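Side-chain contacts in mitochondrial dynamics protein MID49 (Mus musculus, PDB 4WOY), which promotes mitochondrial fission from the outer membrane by recruiting the dynamin-related protein Drp1 to the mitochondrial surface and regulating its GTPase activity: residues Leu57-Gln62 / Asp208-Glu213; Arg216-Asp221 / Thr227-Leu232; Leu258-Glu263 / Phe276-Glu281. The protein carries 1 engineered substitution. All coordinates share one frame; numbering follows the deposited sequence.

Contact 1 of 3, residues Leu57-Gln62 / Asp208-Glu213; sequences LYDGLQ and DLYPVE
The hydroxyl of Tyr210 donates a hydrogen bond to the carboxylate of Asp59, with Tyr210 OH and Asp59 OD2 2.7 Å apart. This bond is the whole polar link between 57-62 and 208-213. The two side chains come from opposite directions. Asp59 OD2 accepts the bond through its anti lone pair, the one pointing away from OD1. OD2 lies at the edge of the phenol, near its plane, so the carboxylate does not sit over the ring; the two planes are 29° apart. Asp59 OD2 is 3.4 Å from Tyr210 CE2. Tyr210 CG is anti to the backbone N (chi1 172°), which carries the hydroxyl to the loop although the nearest CA atoms, those of Asp59 and Pro211, are 9.7 Å apart.

The root of the tyrosine is fixed as well. Tyr210 N donates to Asp208 OD1 at 3.1 Å, a capping bond at the start of helix 210-224. The donor comes from above the carboxylate plane of Asp208. OD2 of Asp208 is held by a salt bridge to Arg70 on strand 69-74. The Tyr210 ring also packs on Pro56 and meets the ring of Trp250 at about 45°.

The contact ties the loop between strands 52-54 and 69-74 to the first turn of helix 210-224, within the nucleotidyltransferase-like part of the chain, which is predicted to face the cytosol. It is small, burying 76 Å² in all. A short bond from a neutral phenol to a carboxylate would probably favour the charged form of Asp59.

Contact 2 of 3, residues Arg216-Asp221 / Thr227-Leu232; sequences RLRALD and TRRRLL
A salt-bridge network of Asp221, Arg228 and Arg229 joins helix 210-224 to the start of helix 228-241. The two helices form a hairpin, with short segment axes 9.8 Å apart and at 133° to each other. Asp221 is the centre of the network, and each carboxylate oxygen accepts two hydrogen bonds from one arginine. Asp221 OD1 takes Arg228 NH1 at 2.8 Å on its anti lone pair and Arg228 N at 3.1 Å on its syn lone pair. Asp221 OD2 repeats the pattern: Arg229 NE at 3.1 Å is anti, and Arg229 N at 3.0 Å is syn and nearly straight. Each oxygen lies at the edge of its guanidinium. A water also donates to OD2 and accepts from Arg230 N.

The two arginines reach Asp221 differently. The Arg228 chain is extended from CG to NE and slides past the aspartate, with Leu220 CB over one guanidinium face, 3.5 Å above the plane. Arg229 instead bends at chi3 (-51°), which folds NE back to OD2. Arg229 CG rests on Leu217 CB at 3.7 Å. Deeper in, Leu217 CD1 meets Leu232 CD2.

Arg228 has further partners in Asp224, the Gly261 carbonyl and the Trp267 ring, a cation-pi contact. Thr227 OG1 bonds to the Trp267 carbonyl.

The charge of Asp221 would probably be stabilised by the start of helix 228-241 and by both arginines. One carboxylate of helix 210-224 thus holds both the first backbone N-H groups of helix 228-241, those of Arg228 and Arg229, and the side chains of the same two residues.

Contact 3 of 3, residues Leu258-Glu263 / Phe276-Glu281; sequences LHLGEE and FLQALE
Leu260 carries this contact, and its side chain starts out toward helix 272-288. CB leaves the backbone in that direction, and CG stands anti to the carbonyl carbon (chi1 -50°). The fork beyond CG then spreads over two neighbouring residues of the other helix. CD1 goes to the backbone of Ala279. Leu260 CD1 lies 3.5 Å from Ala279 N and 3.7 Å from Ala279 CA, and it touches the methyl of that residue, with Leu260 CD1 and Ala279 CB 3.9 Å apart. Leu260 CD1 also brushes Gln278 CB at 3.9 Å. Leu260 CD2 turns to the amide end of Gln278, meeting Gln278 NE2 at 3.6 Å and also Gln278 CD.

Gln278 and Leu260 slide past each other in opposite directions. The Gln278 chain is extended beyond CG, so its carbons and amide run along the branch that ends in CD2. This is van der Waals packing of a methyl on an amide. The small side chain of Ala279 lets the leucine come close to the helix backbone. The nearest CA atoms, of Leu260 and Ala279, are 7.3 Å apart, and the two segments together bury 157 Å².

Leu260 lies in the last turn of helix 250-261. The chain then bends at Glu262, the centre of an inverse gamma turn. Both helices belong to the Mab-21 HhH/H2TH-like region. Leu260 also touches Trp267 in the loop that connects them, while His259 stacks on Phe282 one turn further along helix 272-288. Helix 228-241 lies against the same region, where its Leu235 touches both Phe276 and Ala279. Phe276 also packs on Leu6 of helix 2-14, and Leu258 faces helix 210-224 through Leu217.

The three contacts follow one another along the chain. Contact 1 joins a loop of the nucleotidyltransferase-like part to the start of helix 210-224. Contact 2 uses the same helix further on, with its centre about 10 Å from that of contact 1, and pairs it with helix 228-241. Contact 3, its centre about 11 Å from that of contact 2 and about 18 Å from that of contact 1, joins helices 250-261 and 272-288. Arg218 packs on Asp59 between contacts 1 and 2. Leu217 on Leu258 and Leu231 on Phe276 connect contacts 2 and 3. Helix 210-224 therefore links the sheet-containing part to the helical part of this chain.

Contact 1 of 3, residues Leu57-Gln62 / Asp208-Glu213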
# COMPACT_ATOMS: atom_id res chain seq x y z
N LEU A 57 3.70 -8.69 -3.45
CA LEU A 57 3.74 -9.90 -4.28
C LEU A 57 4.89 -9.83 -5.28
O LEU A 57 5.60 -10.81 -5.50
CB LEU A 57 2.42 -10.09 -5.04
CG LEU A 57 2.55 -11.08 -6.20
CD1 LEU A 57 2.79 -12.51 -5.68
CD2 LEU A 57 1.34 -11.02 -7.12
N TYR A 58 5.08 -8.65 -5.87
CA TYR A 58 6.13 -8.42 -6.87
C TYR A 58 7.49 -8.05 -6.29
O TYR A 58 8.50 -8.35 -6.89
CB TYR A 58 5.71 -7.32 -7.85
CG TYR A 58 4.61 -7.75 -8.80
CD1 TYR A 58 3.28 -7.71 -8.42
CD2 TYR A 58 4.92 -8.22 -10.06
CE1 TYR A 58 2.26 -8.13 -9.28
CE2 TYR A 58 3.91 -8.65 -10.93
CZ TYR A 58 2.59 -8.60 -10.53
OH TYR A 58 1.59 -9.01 -11.39
N ASP A 59 7.51 -7.39 -5.14
CA ASP A 59 8.76 -6.84 -4.64
C ASP A 59 9.45 -7.81 -3.71
O ASP A 59 9.21 -7.81 -2.51
CB ASP A 59 8.50 -5.52 -3.92
CG ASP A 59 8.00 -4.46 -4.86
OD1 ASP A 59 8.48 -4.42 -6.01
OD2 ASP A 59 7.11 -3.69 -4.45
N GLY A 60 10.32 -8.61 -4.29
CA GLY A 60 10.96 -9.68 -3.56
C GLY A 60 9.96 -10.79 -3.31
O GLY A 60 8.74 -10.58 -3.34
N LEU A 61 10.48 -11.97 -3.06
CA LEU A 61 9.66 -13.11 -2.71
C LEU A 61 9.94 -13.43 -1.23
O LEU A 61 10.88 -12.87 -0.66
CB LEU A 61 9.93 -14.28 -3.67
CG LEU A 61 8.78 -14.52 -4.68
CD1 LEU A 61 8.43 -13.25 -5.42
CD2 LEU A 61 9.15 -15.64 -5.65
N GLN A 62 9.13 -14.28 -0.59
CA GLN A 62 7.96 -14.91 -1.20
C GLN A 62 6.71 -14.44 -0.45
O GLN A 62 6.05 -15.21 0.25
CB GLN A 62 8.11 -16.45 -1.18
CG GLN A 62 9.55 -16.92 -1.40
CD GLN A 62 9.72 -18.44 -1.47
OE1 GLN A 62 8.75 -19.20 -1.46
NE2 GLN A 62 10.97 -18.88 -1.57
N ASP A 208 1.53 8.20 -0.90
CA ASP A 208 1.94 6.82 -0.87
C ASP A 208 3.45 6.72 -0.79
O ASP A 208 4.14 7.03 -1.76
CB ASP A 208 1.43 6.09 -2.11
CG ASP A 208 1.97 4.67 -2.20
OD1 ASP A 208 2.05 4.02 -1.14
OD2 ASP A 208 2.33 4.23 -3.32
N LEU A 209 3.96 6.32 0.37
CA LEU A 209 5.40 6.19 0.58
C LEU A 209 5.92 4.77 0.29
O LEU A 209 7.12 4.51 0.44
CB LEU A 209 5.80 6.60 2.00
CG LEU A 209 5.56 8.08 2.31
CD1 LEU A 209 5.95 8.46 3.75
CD2 LEU A 209 6.28 8.97 1.28
N TYR A 210 5.03 3.88 -0.13
CA TYR A 210 5.41 2.49 -0.30
C TYR A 210 6.65 2.29 -1.23
O TYR A 210 7.58 1.58 -0.85
CB TYR A 210 4.20 1.67 -0.81
CG TYR A 210 4.57 0.25 -1.19
CD1 TYR A 210 4.54 -0.78 -0.24
CD2 TYR A 210 4.97 -0.06 -2.49
CE1 TYR A 210 4.89 -2.07 -0.58
CE2 TYR A 210 5.33 -1.34 -2.83
CZ TYR A 210 5.28 -2.35 -1.87
OH TYR A 210 5.66 -3.61 -2.23
N PRO A 211 6.69 2.92 -2.42
CA PRO A 211 7.87 2.72 -3.29
C PRO A 211 9.19 3.19 -2.68
O PRO A 211 10.23 2.58 -2.91
CB PRO A 211 7.54 3.56 -4.54
CG PRO A 211 6.05 3.66 -4.55
CD PRO A 211 5.67 3.78 -3.08
N VAL A 212 9.14 4.28 -1.92
CA VAL A 212 10.34 4.80 -1.27
C VAL A 212 10.81 3.87 -0.16
O VAL A 212 12.01 3.61 -0.03
CB VAL A 212 10.08 6.20 -0.66
CG1 VAL A 212 11.32 6.70 0.05
CG2 VAL A 212 9.64 7.17 -1.74
N GLU A 213 9.86 3.38 0.63
CA GLU A 213 10.11 2.49 1.76
C GLU A 213 10.70 1.16 1.30
O GLU A 213 11.67 0.67 1.89
CB GLU A 213 8.83 2.24 2.57
CG GLU A 213 8.28 3.49 3.23
CD GLU A 213 6.86 3.34 3.75
OE1 GLU A 213 6.11 2.47 3.25
OE2 GLU A 213 6.48 4.12 4.64

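Contact 2 of 3, residues Arg216-Asp221 / Thr227-Leu232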
# COMPACT_ATOMS: atom_id res chain seq x y z
N ARG A 216 14.26 1.54 0.09
CA ARG A 216 15.17 1.72 1.20
C ARG A 216 15.51 0.38 1.88
O ARG A 216 16.66 0.07 2.15
CB ARG A 216 14.57 2.70 2.21
CG ARG A 216 15.47 3.04 3.38
CD ARG A 216 16.84 3.50 2.89
NE ARG A 216 17.72 3.92 3.97
CZ ARG A 216 19.04 4.07 3.85
NH1 ARG A 216 19.65 3.83 2.69
NH2 ARG A 216 19.77 4.47 4.89
N LEU A 217 14.47 -0.42 2.13
CA LEU A 217 14.63 -1.71 2.76
C LEU A 217 15.44 -2.66 1.88
O LEU A 217 16.28 -3.41 2.38
CB LEU A 217 13.26 -2.33 3.07
CG LEU A 217 12.62 -1.64 4.26
CD1 LEU A 217 11.23 -2.17 4.50
CD2 LEU A 217 13.51 -1.79 5.49
N ARG A 218 15.16 -2.64 0.58
CA ARG A 218 15.92 -3.42 -0.37
C ARG A 218 17.37 -2.93 -0.39
O ARG A 218 18.29 -3.72 -0.41
CB ARG A 218 15.31 -3.33 -1.76
CG ARG A 218 16.20 -3.98 -2.83
CD ARG A 218 15.47 -4.21 -4.14
NE ARG A 218 14.20 -4.89 -3.97
CZ ARG A 218 13.01 -4.32 -4.14
NH1 ARG A 218 12.94 -3.03 -4.49
NH2 ARG A 218 11.90 -5.02 -3.96
N ALA A 219 17.55 -1.61 -0.35
CA ALA A 219 18.89 -1.03 -0.39
C ALA A 219 19.72 -1.47 0.81
O ALA A 219 20.89 -1.85 0.67
CB ALA A 219 18.81 0.46 -0.43
N LEU A 220 19.10 -1.41 1.99
CA LEU A 220 19.76 -1.79 3.22
C LEU A 220 20.13 -3.27 3.26
O LEU A 220 21.22 -3.62 3.69
CB LEU A 220 18.87 -1.46 4.43
CG LEU A 220 18.66 0.01 4.77
CD1 LEU A 220 17.53 0.18 5.78
CD2 LEU A 220 19.95 0.59 5.29
N ASP A 221 19.21 -4.13 2.83
CA ASP A 221 19.45 -5.57 2.90
C ASP A 221 20.51 -6.02 1.91
O ASP A 221 21.24 -6.97 2.17
CB ASP A 221 18.15 -6.34 2.65
CG ASP A 221 17.35 -6.56 3.93
OD1 ASP A 221 17.88 -6.28 5.03
OD2 ASP A 221 16.19 -7.00 3.81
N THR A 227 18.15 -9.22 6.85
CA THR A 227 16.83 -9.83 6.95
C THR A 227 15.74 -8.83 7.33
O THR A 227 14.71 -9.21 7.90
CB THR A 227 16.84 -10.94 8.00
OG1 THR A 227 17.42 -10.42 9.20
CG2 THR A 227 17.67 -12.12 7.52
N ARG A 228 15.97 -7.56 7.05
CA ARG A 228 14.98 -6.55 7.40
C ARG A 228 13.63 -6.84 6.73
O ARG A 228 12.62 -6.93 7.41
CB ARG A 228 15.46 -5.15 7.01
CG ARG A 228 16.72 -4.71 7.74
CD ARG A 228 17.41 -3.58 6.97
NE ARG A 228 18.72 -3.23 7.54
CZ ARG A 228 19.86 -3.80 7.18
NH1 ARG A 228 19.87 -4.77 6.26
NH2 ARG A 228 21.00 -3.41 7.73
N ARG A 229 13.64 -7.02 5.41
CA ARG A 229 12.41 -7.25 4.65
C ARG A 229 11.77 -8.56 5.05
O ARG A 229 10.54 -8.70 5.06
CB ARG A 229 12.67 -7.26 3.14
CG ARG A 229 12.88 -5.92 2.49
CD ARG A 229 13.43 -6.11 1.10
NE ARG A 229 14.59 -7.02 1.14
CZ ARG A 229 15.06 -7.71 0.11
NH1 ARG A 229 14.49 -7.64 -1.09
NH2 ARG A 229 16.11 -8.50 0.28
N ARG A 230 12.60 -9.52 5.39
CA ARG A 230 12.11 -10.79 5.89
C ARG A 230 11.38 -10.57 7.24
O ARG A 230 10.33 -11.17 7.48
CB ARG A 230 13.29 -11.76 6.01
CG ARG A 230 12.96 -13.07 6.63
CD ARG A 230 13.88 -14.15 6.08
NE ARG A 230 13.93 -15.27 7.01
CZ ARG A 230 14.99 -16.03 7.19
NH1 ARG A 230 16.09 -15.80 6.48
NH2 ARG A 230 14.95 -17.02 8.08
N LEU A 231 11.93 -9.70 8.08
CA LEU A 231 11.32 -9.37 9.37
C LEU A 231 9.98 -8.64 9.19
O LEU A 231 9.05 -8.83 9.97
CB LEU A 231 12.27 -8.53 10.23
CG LEU A 231 11.62 -8.01 11.53
CD1 LEU A 231 11.28 -9.17 12.45
CD2 LEU A 231 12.48 -6.99 12.27
N LEU A 232 9.91 -7.77 8.19
CA LEU A 232 8.65 -7.05 7.98
C LEU A 232 7.54 -8.07 7.64
O LEU A 232 6.41 -7.95 8.14
CB LEU A 232 8.80 -5.98 6.88
CG LEU A 232 7.53 -5.33 6.35
CD1 LEU A 232 6.74 -4.62 7.46
CD2 LEU A 232 7.91 -4.36 5.24
O HOH W 1 15.20 -9.76 4.11

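Contact 3 of 3, residues Leu258-Glu263 / Phe276-Glu281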
# COMPACT_ATOMS: atom_id res chain seq x y z
N LEU A 258 11.97 0.17 9.56
CA LEU A 258 12.84 1.27 9.15
C LEU A 258 13.59 1.84 10.35
O LEU A 258 14.75 2.18 10.25
CB LEU A 258 12.04 2.37 8.44
CG LEU A 258 11.71 2.00 6.99
CD1 LEU A 258 10.73 2.97 6.36
CD2 LEU A 258 12.99 1.91 6.15
N HIS A 259 12.93 1.94 11.50
CA HIS A 259 13.57 2.46 12.70
C HIS A 259 14.71 1.58 13.17
O HIS A 259 15.82 2.06 13.41
CB HIS A 259 12.53 2.63 13.81
CG HIS A 259 13.08 3.22 15.06
ND1 HIS A 259 13.53 2.46 16.12
CD2 HIS A 259 13.27 4.51 15.43
CE1 HIS A 259 13.96 3.25 17.08
NE2 HIS A 259 13.81 4.50 16.69
N LEU A 260 14.45 0.28 13.31
CA LEU A 260 15.50 -0.65 13.73
C LEU A 260 16.48 -0.84 12.60
O LEU A 260 17.70 -0.79 12.81
CB LEU A 260 14.91 -2.02 14.11
CG LEU A 260 13.74 -2.11 15.09
CD1 LEU A 260 13.45 -3.55 15.45
CD2 LEU A 260 14.03 -1.32 16.33
N GLY A 261 15.95 -0.99 11.38
CA GLY A 261 16.75 -1.29 10.20
C GLY A 261 17.75 -0.21 9.85
O GLY A 261 18.83 -0.52 9.32
N GLU A 262 17.43 1.03 10.20
CA GLU A 262 18.32 2.16 9.98
C GLU A 262 19.37 2.20 11.07
O GLU A 262 19.59 3.23 11.67
CB GLU A 262 17.58 3.51 9.95
CG GLU A 262 16.68 3.80 8.74
CD GLU A 262 17.45 4.17 7.48
OE1 GLU A 262 18.59 4.64 7.61
OE2 GLU A 262 16.89 4.00 6.38
N GLU A 263 19.97 1.05 11.35
CA GLU A 263 21.09 0.98 12.27
C GLU A 263 22.10 -0.06 11.84
O GLU A 263 21.74 -1.10 11.27
CB GLU A 263 20.62 0.67 13.69
CG GLU A 263 19.76 1.73 14.30
CD GLU A 263 19.46 1.44 15.73
OE1 GLU A 263 20.14 0.55 16.29
OE2 GLU A 263 18.55 2.07 16.28
N PHE A 276 13.28 -9.28 15.94
CA PHE A 276 11.86 -9.48 16.11
C PHE A 276 11.41 -9.01 17.48
O PHE A 276 10.43 -8.27 17.59
CB PHE A 276 11.51 -10.95 15.91
CG PHE A 276 10.05 -11.27 16.13
CD1 PHE A 276 9.15 -11.19 15.09
CD2 PHE A 276 9.60 -11.67 17.37
CE1 PHE A 276 7.81 -11.50 15.29
CE2 PHE A 276 8.26 -11.97 17.58
CZ PHE A 276 7.37 -11.89 16.55
N LEU A 277 12.12 -9.40 18.53
CA LEU A 277 11.71 -9.03 19.88
C LEU A 277 11.87 -7.52 20.05
O LEU A 277 10.99 -6.84 20.57
CB LEU A 277 12.50 -9.79 20.95
CG LEU A 277 12.32 -11.31 20.91
CD1 LEU A 277 13.15 -12.05 21.98
CD2 LEU A 277 10.86 -11.72 20.96
N GLN A 278 12.98 -7.00 19.53
CA GLN A 278 13.22 -5.56 19.53
C GLN A 278 12.10 -4.77 18.85
O GLN A 278 11.77 -3.67 19.30
CB GLN A 278 14.54 -5.24 18.84
CG GLN A 278 15.13 -3.95 19.29
CD GLN A 278 16.32 -3.56 18.47
OE1 GLN A 278 16.90 -4.39 17.77
NE2 GLN A 278 16.71 -2.29 18.56
N ALA A 279 11.55 -5.31 17.76
CA ALA A 279 10.39 -4.70 17.10
C ALA A 279 9.15 -4.67 18.00
O ALA A 279 8.45 -3.66 18.05
CB ALA A 279 10.05 -5.44 15.83
N LEU A 280 8.87 -5.76 18.69
CA LEU A 280 7.72 -5.79 19.57
C LEU A 280 7.92 -4.76 20.66
O LEU A 280 6.97 -4.11 21.11
CB LEU A 280 7.50 -7.17 20.18
CG LEU A 280 7.18 -8.36 19.28
CD1 LEU A 280 6.56 -9.46 20.12
CD2 LEU A 280 6.28 -8.01 18.12
N GLU A 281 9.16 -4.65 21.12
CA GLU A 281 9.51 -3.70 22.16
C GLU A 281 9.25 -2.28 21.72
O GLU A 281 8.70 -1.47 22.48
CB GLU A 281 10.99 -3.84 22.53
CG GLU A 281 11.24 -4.85 23.63
CD GLU A 281 12.72 -5.09 23.89
OE1 GLU A 281 13.57 -4.30 23.39
OE2 GLU A 281 13.03 -6.07 24.60